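Local coordinates for ABC transporter substrate binding protein (Ribose) (PDB 4WT7) that binds D-allitol in the cleft between its two lobes and probably serves as the sugar-recognising, solute-binding component of an ABC importer, at residues E277-Q281 with E298-P302; G36-A40 with Y51-I55; I119-S123 with G163-C167; N134-K139 with I169-L174; A27-K31 with I283-L288. All coordinates share one frame; numbering follows the deposited sequence.

Contact 1 (E277-Q281 with E298-P302)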
# COMPACT_ATOMS: atom_id res chain seq x y z
N GLU A 277 3.34 6.32 10.76
CA GLU A 277 2.17 6.57 11.60
C GLU A 277 1.27 5.34 11.71
O GLU A 277 0.79 5.02 12.78
CB GLU A 277 1.34 7.76 11.13
CG GLU A 277 1.99 9.10 11.38
CD GLU A 277 2.20 9.39 12.86
OE1 GLU A 277 1.40 8.89 13.68
OE2 GLU A 277 3.21 10.08 13.18
N LEU A 278 1.02 4.67 10.59
CA LEU A 278 0.20 3.46 10.64
C LEU A 278 0.77 2.42 11.58
O LEU A 278 0.04 1.82 12.36
CB LEU A 278 0.05 2.86 9.24
CG LEU A 278 -1.02 3.59 8.43
CD1 LEU A 278 -0.73 3.45 6.93
CD2 LEU A 278 -2.40 3.08 8.81
N GLY A 279 2.07 2.18 11.50
CA GLY A 279 2.72 1.23 12.39
C GLY A 279 2.60 1.62 13.86
O GLY A 279 2.30 0.78 14.72
N ARG A 280 2.84 2.88 14.18
CA ARG A 280 2.67 3.34 15.56
C ARG A 280 1.24 3.22 16.03
O ARG A 280 0.98 2.80 17.14
CB ARG A 280 3.17 4.79 15.74
CG ARG A 280 4.66 4.85 15.93
CD ARG A 280 5.12 6.26 16.32
NE ARG A 280 4.88 7.23 15.26
CZ ARG A 280 5.64 7.39 14.17
NH1 ARG A 280 6.71 6.62 13.97
NH2 ARG A 280 5.32 8.32 13.27
N GLN A 281 0.30 3.56 15.17
CA GLN A 281 -1.08 3.40 15.53
C GLN A 281 -1.42 1.97 15.89
O GLN A 281 -2.08 1.70 16.92
CB GLN A 281 -1.99 3.84 14.40
CG GLN A 281 -3.36 4.17 14.93
CD GLN A 281 -4.34 4.41 13.83
OE1 GLN A 281 -4.90 5.50 13.72
NE2 GLN A 281 -4.57 3.38 13.00
N GLU A 298 -11.75 -0.63 12.25
CA GLU A 298 -10.69 -0.04 11.42
C GLU A 298 -10.32 1.29 12.03
O GLU A 298 -11.16 1.90 12.69
CB GLU A 298 -11.14 0.10 9.96
CG GLU A 298 -11.68 -1.21 9.31
CD GLU A 298 -11.28 -1.39 7.84
OE1 GLU A 298 -11.34 -0.42 7.03
OE2 GLU A 298 -10.89 -2.53 7.47
N SER A 299 -9.07 1.72 11.83
CA SER A 299 -8.55 3.00 12.30
C SER A 299 -7.84 3.66 11.12
O SER A 299 -6.84 3.14 10.64
CB SER A 299 -7.60 2.79 13.47
OG SER A 299 -8.32 2.19 14.55
N TYR A 300 -8.36 4.78 10.64
CA TYR A 300 -7.85 5.39 9.42
C TYR A 300 -6.86 6.47 9.69
O TYR A 300 -7.07 7.33 10.53
CB TYR A 300 -9.01 5.94 8.56
CG TYR A 300 -10.01 4.85 8.21
CD1 TYR A 300 -9.66 3.81 7.38
CD2 TYR A 300 -11.30 4.86 8.74
CE1 TYR A 300 -10.56 2.80 7.07
CE2 TYR A 300 -12.20 3.87 8.45
CZ TYR A 300 -11.84 2.84 7.61
OH TYR A 300 -12.72 1.83 7.30
N VAL A 301 -5.75 6.40 8.97
CA VAL A 301 -4.73 7.42 9.07
C VAL A 301 -4.79 8.25 7.79
O VAL A 301 -4.83 7.68 6.69
CB VAL A 301 -3.35 6.82 9.17
CG1 VAL A 301 -2.29 7.95 9.02
CG2 VAL A 301 -3.19 6.09 10.48
N PRO A 302 -4.79 9.59 7.93
CA PRO A 302 -5.01 10.41 6.75
C PRO A 302 -3.93 10.17 5.69
O PRO A 302 -2.80 9.80 6.01
CB PRO A 302 -4.96 11.83 7.31
CG PRO A 302 -5.45 11.68 8.75
CD PRO A 302 -4.83 10.37 9.18
O HOH W 1 -7.13 6.67 13.07
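Leu278 and Gln281, one turn apart on helix 275-290, lean on Val301 and Ser299 at the edge of the parallel six-stranded sheet of one lobe in a type I periplasmic binding protein fold. Strand 298-300 is the outermost strand there, and the chain leaving it runs on to strand 304-307 in the sheet of the other lobe, so the contact lies at an inter-lobe crossover.

The apolar part is small and centred on one methyl. Leu278 CD2 comes within 3.5 Å of Val301 CG2, the two side chains meeting at a slant, while the other methyl, Val301 CG1, is turned to Glu277 CB at 4.2 Å. A chi1 of 170° in Val301 places CG1 opposite the backbone N, which splits the two methyls between these neighbours.

The polar part belongs to Gln281. Its extended chain passes Val301 in the opposite sense, and the amide nitrogen comes up against Ser299, with NE2 3.1 Å from Ser299 CB. Gln281 NE2 also gives a weak hydrogen bond to Ser299 O, 3.3 Å long though nearly straight at 165°. The stronger partner of this nitrogen is Ser130 OG on the adjoining strand 129-131, whereas Ser299 OG bonds to Asn128 ND2.

On the helix itself, Glu277 OE2 also takes a salt bridge from Arg280 NH2.

Water completes the polar link: one molecule donates to both Gln281 OE1 and Tyr300 O, at 2.6 Å from each, joining the amide oxygen to the strand carbonyl.

Contact 2 (G36-A40 with Y51-I55)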
# COMPACT_ATOMS: atom_id res chain seq x y z
N GLY A 36 4.05 -10.12 18.83
CA GLY A 36 4.47 -10.70 17.56
C GLY A 36 4.27 -9.66 16.47
O GLY A 36 3.19 -9.10 16.35
N ILE A 37 5.31 -9.39 15.67
CA ILE A 37 5.15 -8.45 14.57
C ILE A 37 5.55 -9.11 13.27
O ILE A 37 6.72 -9.38 13.07
CB ILE A 37 6.05 -7.21 14.77
CG1 ILE A 37 5.64 -6.45 16.03
CG2 ILE A 37 5.98 -6.24 13.56
CD1 ILE A 37 6.66 -5.46 16.43
N SER A 38 4.57 -9.37 12.41
CA SER A 38 4.78 -10.14 11.17
C SER A 38 4.45 -9.30 9.95
O SER A 38 3.35 -8.78 9.84
CB SER A 38 3.88 -11.39 11.16
OG SER A 38 3.92 -12.10 9.92
N THR A 39 5.41 -9.19 9.01
CA THR A 39 5.18 -8.44 7.77
C THR A 39 5.36 -9.36 6.57
O THR A 39 6.20 -10.25 6.60
CB THR A 39 6.13 -7.23 7.66
OG1 THR A 39 5.80 -6.47 6.49
CG2 THR A 39 7.57 -7.62 7.58
N ALA A 40 4.57 -9.15 5.51
CA ALA A 40 4.78 -9.90 4.27
C ALA A 40 6.19 -9.62 3.70
O ALA A 40 6.82 -10.51 3.14
CB ALA A 40 3.72 -9.55 3.25
N TYR A 51 6.81 -1.54 9.27
CA TYR A 51 7.46 -2.57 10.04
C TYR A 51 8.39 -1.98 11.10
O TYR A 51 8.21 -2.25 12.29
CB TYR A 51 8.21 -3.52 9.10
CG TYR A 51 8.86 -4.76 9.71
CD1 TYR A 51 8.10 -5.77 10.30
CD2 TYR A 51 10.24 -4.94 9.64
CE1 TYR A 51 8.69 -6.91 10.82
CE2 TYR A 51 10.85 -6.06 10.16
CZ TYR A 51 10.06 -7.05 10.74
OH TYR A 51 10.65 -8.18 11.24
N ASN A 52 9.36 -1.17 10.70
CA ASN A 52 10.27 -0.58 11.70
C ASN A 52 9.58 0.24 12.82
O ASN A 52 9.96 0.17 14.00
CB ASN A 52 11.35 0.27 11.01
CG ASN A 52 12.39 -0.60 10.33
OD1 ASN A 52 12.44 -1.80 10.57
ND2 ASN A 52 13.23 0.00 9.49
N ALA A 53 8.56 1.00 12.45
CA ALA A 53 7.88 1.86 13.40
C ALA A 53 7.09 1.04 14.40
O ALA A 53 6.86 1.50 15.51
CB ALA A 53 6.95 2.82 12.67
N GLN A 54 6.64 -0.15 14.02
CA GLN A 54 5.96 -1.01 14.98
C GLN A 54 6.99 -1.52 16.01
O GLN A 54 6.77 -1.49 17.22
CB GLN A 54 5.35 -2.23 14.28
CG GLN A 54 4.06 -2.01 13.59
CD GLN A 54 3.63 -3.25 12.82
OE1 GLN A 54 2.99 -4.14 13.37
NE2 GLN A 54 4.02 -3.32 11.53
N ILE A 55 8.12 -1.98 15.50
CA ILE A 55 9.15 -2.53 16.35
C ILE A 55 9.58 -1.44 17.33
O ILE A 55 9.62 -1.65 18.54
CB ILE A 55 10.31 -2.99 15.48
CG1 ILE A 55 9.90 -4.25 14.71
CG2 ILE A 55 11.56 -3.21 16.31
CD1 ILE A 55 10.92 -4.71 13.66
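Ile37 and Thr39, two residues apart on strand 34-39, face the helix that follows the strand and meet Tyr51, Gln54 and Ile55. The short segments of strand and helix run antiparallel, their directions 177° apart and their axes 9.4 Å from each other, as in the first half of the beta-alpha-beta unit 34-39, 45-60, 64-69.

Ile37 can be traced outward from CB, where it divides. The short branch, CG2, lies against the amide of Gln54, 3.7 Å from its OE1, and also comes within 3.9 Å of CE1 at the rim of the Tyr51 ring. The longer branch leaves through CG1, placed opposite the carbonyl carbon by a chi1 of -62°, and ends at CD1, which touches the helix backbone itself at Ile55 CA, 3.8 Å away. The side chain thus straddles one turn of the helix.

Thr39 meets the tyrosine differently. Its CG2 methyl sits over a face of the Tyr51 ring in a CH-pi contact, 3.7 Å from the centroid and 26° off the normal, displaced toward CD1, to which it is 3.3 Å. The side chains cross at nearly a right angle. Ile37 O approaches the same ring in its plane, at the edge, 3.9 Å from CE1. The threonine hydroxyl points elsewhere, to Gly41 O, and Gln54 NE2 turns back to Ala50 O.

No hydrogen bond links the two segments, since Thr39 OG1 and Gln54 NE2 pair with backbone carbonyls close by in sequence; methyl, ring and amide surfaces meet, and the fit rests on shape rather than on directed bonds.

Contact 3 (I119-S123 with G163-C167). With X9X (D-allitol), chain C.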
# COMPACT_ATOMS: atom_id res chain seq x y z
N ILE A 119 -2.31 -4.27 9.78
CA ILE A 119 -2.11 -3.08 8.97
C ILE A 119 -2.34 -3.47 7.51
O ILE A 119 -1.70 -4.39 6.99
CB ILE A 119 -0.71 -2.48 9.18
CG1 ILE A 119 -0.54 -2.11 10.66
CG2 ILE A 119 -0.48 -1.26 8.25
CD1 ILE A 119 0.85 -1.92 11.10
N ASP A 120 -3.27 -2.77 6.87
CA ASP A 120 -3.64 -3.04 5.49
C ASP A 120 -4.10 -4.48 5.28
O ASP A 120 -3.73 -5.12 4.29
CB ASP A 120 -2.49 -2.72 4.54
CG ASP A 120 -2.36 -1.26 4.26
OD1 ASP A 120 -3.30 -0.51 4.57
OD2 ASP A 120 -1.31 -0.88 3.68
N VAL A 121 -4.90 -5.02 6.21
CA VAL A 121 -5.51 -6.33 5.99
C VAL A 121 -6.93 -6.32 6.56
O VAL A 121 -7.10 -6.27 7.77
CB VAL A 121 -4.74 -7.49 6.67
CG1 VAL A 121 -5.43 -8.83 6.33
CG2 VAL A 121 -3.23 -7.54 6.29
N GLY A 122 -7.93 -6.39 5.69
CA GLY A 122 -9.32 -6.31 6.11
C GLY A 122 -9.85 -7.69 6.44
O GLY A 122 -10.68 -8.27 5.74
N SER A 123 -9.32 -8.26 7.50
CA SER A 123 -9.71 -9.57 7.92
C SER A 123 -10.83 -9.53 8.94
O SER A 123 -10.82 -8.71 9.83
CB SER A 123 -8.52 -10.25 8.55
OG SER A 123 -8.88 -11.50 9.11
N GLY A 163 -5.54 -9.14 -4.40
CA GLY A 163 -5.81 -9.94 -3.21
C GLY A 163 -5.43 -9.23 -1.91
O GLY A 163 -5.58 -9.78 -0.81
N VAL A 164 -4.93 -8.01 -2.03
CA VAL A 164 -4.44 -7.25 -0.87
C VAL A 164 -5.42 -6.15 -0.63
O VAL A 164 -5.68 -5.35 -1.52
CB VAL A 164 -3.05 -6.65 -1.13
CG1 VAL A 164 -2.56 -5.83 0.08
CG2 VAL A 164 -2.06 -7.76 -1.48
N THR A 165 -6.00 -6.12 0.57
CA THR A 165 -7.12 -5.20 0.82
C THR A 165 -6.99 -3.78 0.28
O THR A 165 -7.87 -3.36 -0.44
CB THR A 165 -7.49 -5.15 2.31
OG1 THR A 165 -7.57 -6.49 2.80
CG2 THR A 165 -8.82 -4.47 2.50
N PRO A 166 -5.94 -3.02 0.65
CA PRO A 166 -5.93 -1.62 0.18
C PRO A 166 -5.81 -1.47 -1.34
O PRO A 166 -6.40 -0.55 -1.91
CB PRO A 166 -4.70 -1.01 0.86
CG PRO A 166 -3.89 -2.15 1.31
CD PRO A 166 -4.87 -3.26 1.62
N CYS A 167 -5.10 -2.37 -1.99
CA CYS A 167 -5.02 -2.35 -3.45
C CYS A 167 -6.35 -2.71 -4.13
O CYS A 167 -6.70 -2.11 -5.17
CB CYS A 167 -3.93 -3.29 -3.94
SG CYS A 167 -2.38 -3.10 -3.07
OAA X9X C . 0.77 -4.87 -1.48
CAG X9X C . 1.57 -3.98 -2.17
CAI X9X C . 1.59 -2.55 -1.74
OAC X9X C . 0.39 -1.89 -2.05
CAK X9X C . 2.01 -2.42 -0.30
OAE X9X C . 3.19 -3.11 -0.20
CAL X9X C . 2.33 -0.97 0.07
OAF X9X C . 3.29 -0.43 -0.77
CAJ X9X C . 1.15 -0.03 0.23
OAD X9X C . 0.68 0.49 -0.97
CAH X9X C . 0.00 -0.55 1.06
OAB X9X C . -0.74 0.44 1.75
O HOH W 2 -4.31 -7.42 2.72
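Asp120, with left-handed helical backbone angles (phi 57°, psi 42°), and Gly122, the centre of an inverse gamma turn, bend the loop after strand 116-119 against the start of helix 165-178, so that the CA atoms of Val121 and Thr165 lie 5.5 Å apart. Val164 occupies the N-cap position of that helix.

One direct hydrogen bond joins the segments. Gly122 N points at Thr165 OG1, 2.9 Å away, with a nearly linear N-H...O angle of 170°; the hydroxyl, lying opposite the carbonyl carbon of its own residue, is turned out to receive it. A second link runs through water, which donates to Asp120 O (2.8 Å) and accepts from Thr165 N (3.0 Å). It thereby serves a backbone N-H of the first helical turn.

Pro166 provides the apolar side of the contact. Its ring crosses the Asp120 side chain at about a right angle and brings CG to 3.4 Å from Asp120 CG, against the carboxylate carbon. The proline therefore backs a ligand-binding group. Asp120 OD1 is held by Thr131 OG1, whereas OD2 receives the hydroxyl OAB of D-allitol; the modelled separation of 2.4 Å between OD2 and OAB is very short and no reliable measure of bond strength. At the far end of the ligand, Val164 CG1 approaches OAA to 3.8 Å, and Cys167 SG lies near OAC.

The polyol is thus held between a loop at the end of a strand in one lobe and a helix N terminus of the other, as in the ligand-binding cleft of type I periplasmic binding proteins, and consistent with the closed, liganded form.

Contact 4 (N134-K139 with I169-L174). With X9X (D-allitol), chain C.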
# COMPACT_ATOMS: atom_id res chain seq x y z
N ASN A 134 -8.94 3.91 2.07
CA ASN A 134 -8.63 3.62 0.68
C ASN A 134 -9.75 3.89 -0.31
O ASN A 134 -9.51 4.03 -1.49
CB ASN A 134 -8.10 2.20 0.57
CG ASN A 134 -6.71 2.11 1.13
OD1 ASN A 134 -5.80 2.73 0.59
ND2 ASN A 134 -6.56 1.45 2.25
N TRP A 135 -10.96 4.05 0.18
CA TRP A 135 -12.02 4.52 -0.69
C TRP A 135 -11.74 5.96 -1.12
O TRP A 135 -11.83 6.30 -2.31
CB TRP A 135 -13.34 4.37 0.02
CG TRP A 135 -13.68 2.92 0.26
CD1 TRP A 135 -14.29 2.09 -0.63
CD2 TRP A 135 -13.43 2.13 1.43
NE1 TRP A 135 -14.44 0.86 -0.09
CE2 TRP A 135 -13.93 0.85 1.18
CE3 TRP A 135 -12.86 2.40 2.69
CZ2 TRP A 135 -13.84 -0.21 2.12
CZ3 TRP A 135 -12.78 1.35 3.63
CH2 TRP A 135 -13.27 0.07 3.33
N GLY A 136 -11.35 6.78 -0.14
CA GLY A 136 -10.96 8.17 -0.37
C GLY A 136 -9.76 8.23 -1.29
O GLY A 136 -9.80 8.93 -2.29
N ILE A 137 -8.70 7.49 -0.96
CA ILE A 137 -7.51 7.44 -1.79
C ILE A 137 -7.84 7.09 -3.24
O ILE A 137 -7.44 7.78 -4.19
CB ILE A 137 -6.51 6.41 -1.25
CG1 ILE A 137 -5.76 7.02 -0.07
CG2 ILE A 137 -5.50 6.01 -2.34
CD1 ILE A 137 -4.73 6.09 0.53
N GLY A 138 -8.57 5.99 -3.41
CA GLY A 138 -8.76 5.46 -4.74
C GLY A 138 -9.62 6.38 -5.55
O GLY A 138 -9.35 6.60 -6.73
N LYS A 139 -10.65 6.96 -4.93
CA LYS A 139 -11.51 7.90 -5.65
C LYS A 139 -10.77 9.22 -6.02
O LYS A 139 -10.92 9.77 -7.12
CB LYS A 139 -12.76 8.20 -4.78
CG LYS A 139 -13.29 9.62 -4.96
CD LYS A 139 -14.07 10.08 -3.77
CE LYS A 139 -13.21 10.78 -2.75
NZ LYS A 139 -13.58 12.21 -2.69
N ILE A 169 -9.25 -2.15 -2.93
CA ILE A 169 -10.15 -0.99 -2.78
C ILE A 169 -9.76 0.10 -3.78
O ILE A 169 -10.62 0.74 -4.39
CB ILE A 169 -10.15 -0.47 -1.32
CG1 ILE A 169 -10.64 -1.57 -0.36
CG2 ILE A 169 -11.00 0.82 -1.17
CD1 ILE A 169 -10.41 -1.15 1.16
N ARG A 170 -8.45 0.33 -3.93
CA ARG A 170 -8.01 1.39 -4.83
C ARG A 170 -8.44 1.05 -6.25
O ARG A 170 -8.92 1.92 -6.98
CB ARG A 170 -6.49 1.58 -4.76
CG ARG A 170 -6.00 2.24 -3.45
CD ARG A 170 -4.55 1.93 -3.14
NE ARG A 170 -4.27 2.10 -1.72
CZ ARG A 170 -3.13 1.73 -1.12
NH1 ARG A 170 -2.13 1.18 -1.80
NH2 ARG A 170 -3.02 1.89 0.17
N TYR A 171 -8.31 -0.21 -6.65
CA TYR A 171 -8.69 -0.61 -7.99
C TYR A 171 -10.20 -0.46 -8.17
O TYR A 171 -10.66 0.15 -9.16
CB TYR A 171 -8.24 -2.03 -8.30
CG TYR A 171 -8.74 -2.49 -9.64
CD1 TYR A 171 -8.17 -2.03 -10.82
CD2 TYR A 171 -9.82 -3.35 -9.72
CE1 TYR A 171 -8.65 -2.46 -12.05
CE2 TYR A 171 -10.30 -3.78 -10.96
CZ TYR A 171 -9.69 -3.34 -12.12
OH TYR A 171 -10.20 -3.77 -13.34
N ASP A 172 -10.97 -0.97 -7.22
CA ASP A 172 -12.43 -0.84 -7.27
C ASP A 172 -12.88 0.60 -7.46
O ASP A 172 -13.82 0.92 -8.18
CB ASP A 172 -13.06 -1.43 -6.00
CG ASP A 172 -13.05 -2.93 -5.99
OD1 ASP A 172 -12.70 -3.54 -7.04
OD2 ASP A 172 -13.36 -3.54 -4.96
N GLN A 173 -12.17 1.52 -6.80
CA GLN A 173 -12.55 2.91 -6.90
C GLN A 173 -12.22 3.50 -8.27
O GLN A 173 -12.96 4.34 -8.77
CB GLN A 173 -11.90 3.71 -5.79
CG GLN A 173 -12.45 3.32 -4.42
CD GLN A 173 -13.96 3.61 -4.32
OE1 GLN A 173 -14.81 2.75 -4.60
NE2 GLN A 173 -14.28 4.83 -3.94
N LEU A 174 -11.12 3.06 -8.86
CA LEU A 174 -10.78 3.47 -10.21
C LEU A 174 -11.89 3.00 -11.12
O LEU A 174 -12.44 3.75 -11.94
CB LEU A 174 -9.47 2.84 -10.63
CG LEU A 174 -9.12 3.06 -12.11
CD1 LEU A 174 -8.72 4.52 -12.32
CD2 LEU A 174 -8.02 2.10 -12.49
OAA X9X C . 0.77 -4.87 -1.48
CAG X9X C . 1.57 -3.98 -2.17
CAI X9X C . 1.59 -2.55 -1.74
OAC X9X C . 0.39 -1.89 -2.05
CAK X9X C . 2.01 -2.42 -0.30
OAE X9X C . 3.19 -3.11 -0.20
CAL X9X C . 2.33 -0.97 0.07
OAF X9X C . 3.29 -0.43 -0.77
CAJ X9X C . 1.15 -0.03 0.23
OAD X9X C . 0.68 0.49 -0.97
CAH X9X C . 0.00 -0.55 1.06
OAB X9X C . -0.74 0.44 1.75
O HOH W 3 -7.82 4.66 -7.93
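The D-allitol pocket is reached here through Arg170, whose guanidinium is held at its NE/NH2 edge by Asn134 where segments 134-139 and 169-174 of two helices cross at -47°, with axes 7.7 Å apart. Asn134 OD1 takes two hydrogen bonds side-on from the arginine, from NE at 2.8 Å and from NH2 at 2.9 Å. Both donors approach from the same face of the amide, the NE well above the carbonyl plane, and the oxygen lies in the guanidinium plane. That grip should restrict rotation of the group while NH1 donates to allitol OAD (3.0 Å) and NH2 to OAB (3.1 Å); NH1 also donates to Ala225 O.

Farther from the ligand, Gly138, without a side chain, lets the backbones close to 4.1 Å between its CA and that of Arg170. Ile169 CG2 sits almost squarely over the five-membered ring of Trp135, 3.5 Å from its centroid and 6° off the normal, in a CH-pi contact. Gln173, bent at chi2, sends NE2 to Trp135 O at 3.3 Å; Lys139 N reaches that carbonyl from its opposite face.

A second-shell asparagine thus positions a first-shell arginine in the D-allitol pocket of a type I periplasmic binding protein fold.

Contact 5 (A27-K31 with I283-L288)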
# COMPACT_ATOMS: atom_id res chain seq x y z
N ALA A 27 -1.64 5.97 31.46
CA ALA A 27 -0.74 6.02 30.30
C ALA A 27 -0.57 4.61 29.71
O ALA A 27 -0.53 3.60 30.44
CB ALA A 27 0.61 6.60 30.71
N LEU A 28 -0.45 4.51 28.39
CA LEU A 28 -0.28 3.21 27.79
C LEU A 28 1.13 2.64 28.06
O LEU A 28 2.12 3.38 28.21
CB LEU A 28 -0.56 3.29 26.29
CG LEU A 28 -2.00 3.62 25.90
CD1 LEU A 28 -2.10 3.89 24.40
CD2 LEU A 28 -2.94 2.49 26.32
N SER A 29 1.19 1.31 28.11
CA SER A 29 2.40 0.56 28.41
C SER A 29 2.28 -0.82 27.78
O SER A 29 1.18 -1.31 27.55
CB SER A 29 2.60 0.43 29.92
OG SER A 29 3.83 -0.21 30.27
N LEU A 30 3.43 -1.43 27.49
CA LEU A 30 3.48 -2.82 27.08
C LEU A 30 4.50 -3.56 27.91
O LEU A 30 4.97 -4.64 27.53
CB LEU A 30 3.80 -2.93 25.59
CG LEU A 30 2.69 -2.45 24.64
CD1 LEU A 30 3.13 -2.62 23.20
CD2 LEU A 30 1.39 -3.17 24.84
N LYS A 31 4.82 -3.00 29.08
CA LYS A 31 5.84 -3.59 29.94
C LYS A 31 5.39 -5.02 30.24
O LYS A 31 4.20 -5.27 30.43
CB LYS A 31 6.01 -2.75 31.21
CG LYS A 31 6.99 -3.33 32.21
CD LYS A 31 7.17 -2.41 33.44
CE LYS A 31 8.06 -3.06 34.55
NZ LYS A 31 9.51 -3.25 34.17
N ILE A 283 0.42 -0.38 17.10
CA ILE A 283 0.94 -0.71 18.42
C ILE A 283 0.25 0.07 19.55
O ILE A 283 -0.01 -0.47 20.64
CB ILE A 283 2.46 -0.51 18.50
CG1 ILE A 283 3.15 -1.28 17.38
CG2 ILE A 283 2.97 -1.04 19.80
CD1 ILE A 283 2.66 -2.74 17.23
N GLN A 284 -0.06 1.34 19.31
CA GLN A 284 -0.88 2.10 20.23
C GLN A 284 -2.16 1.30 20.48
O GLN A 284 -2.59 1.15 21.62
CB GLN A 284 -1.22 3.50 19.70
CG GLN A 284 -0.09 4.55 19.84
CD GLN A 284 0.11 5.05 21.29
OE1 GLN A 284 -0.81 5.61 21.90
NE2 GLN A 284 1.31 4.84 21.83
N ASN A 285 -2.76 0.79 19.39
CA ASN A 285 -4.04 0.10 19.53
C ASN A 285 -3.89 -1.25 20.24
O ASN A 285 -4.79 -1.69 20.95
CB ASN A 285 -4.77 -0.01 18.18
CG ASN A 285 -5.39 1.31 17.76
OD1 ASN A 285 -5.34 2.29 18.51
ND2 ASN A 285 -5.96 1.35 16.57
N VAL A 286 -2.74 -1.91 20.06
CA VAL A 286 -2.49 -3.11 20.84
C VAL A 286 -2.47 -2.81 22.36
O VAL A 286 -3.12 -3.52 23.15
CB VAL A 286 -1.18 -3.78 20.46
CG1 VAL A 286 -0.83 -4.85 21.48
CG2 VAL A 286 -1.26 -4.35 19.03
N ALA A 287 -1.72 -1.80 22.76
CA ALA A 287 -1.69 -1.38 24.16
C ALA A 287 -3.10 -1.06 24.67
O ALA A 287 -3.54 -1.62 25.66
CB ALA A 287 -0.77 -0.18 24.32
N LEU A 288 -3.81 -0.17 23.98
CA LEU A 288 -5.22 0.08 24.32
C LEU A 288 -6.04 -1.22 24.49
O LEU A 288 -6.76 -1.38 25.48
CB LEU A 288 -5.89 0.95 23.25
CG LEU A 288 -5.48 2.41 23.18
CD1 LEU A 288 -6.07 3.06 21.92
CD2 LEU A 288 -5.96 3.12 24.46
O HOH W 4 -1.58 -1.98 27.85
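Chi1 values of -65° in Leu28 and -69° in Leu30 set each CG opposite its own carbonyl carbon, and with both chains extended at chi2 the leucine methyls reach the same helical turn, centred on Ala287. Leu30 CD2 rests 3.7 Å from Ala287 CB, and Leu30 CD1 meets Ile283 CG2 at 3.8 Å, the two side chains crossing at about a right angle. Leu28 meets the Gln284/Leu288 side of the turn: CD2 meets Leu288 CD2 at 3.6 Å, while CD1 lies 3.3 Å from Gln284 OE1. Gln284 NE2 is hydrogen-bonded to Glu57 OE2, which probably fixes which end of the amide faces Leu28.

Between the two leucines, Ser29 faces away. Its carbonyl is joined to the helix by a water that donates to Ser29 O (2.9 Å) and Ala287 O (3.0 Å), a polar link in a largely apolar contact. The serine hydroxyl accepts from Lys31 N at 3.2 Å, closing an ST turn that shapes the loop.

The N-terminal loop thus covers the outer side of helix 275-290; Val286 of that helix packs on strands 91-95 and 116-119, and Ile283 also touches helix 45-60.

How the contacts relate
Starting at the N terminus, the loop 27-31 opens contact 5, the longest closure, which ends only at 283-288. Within it nests contact 2, a short strand-to-helix closure in the first beta-alpha-beta unit. Contact 3 opens next at 119-123, and contact 4 opens at 134-139 before contact 3 has closed; these two cross, share helix 165-178, touch the allitol and nest inside contact 5. Contact 1 starts at 277-281, ahead of the second half of contact 5, and closes after it, so those two cross on helix 275-290. Contacts 1, 2 and 5 consolidate one lobe, contact 3 bridges the lobes, and contact 4 packs two helices beside the sheet holding strands 153-158 and 221-224.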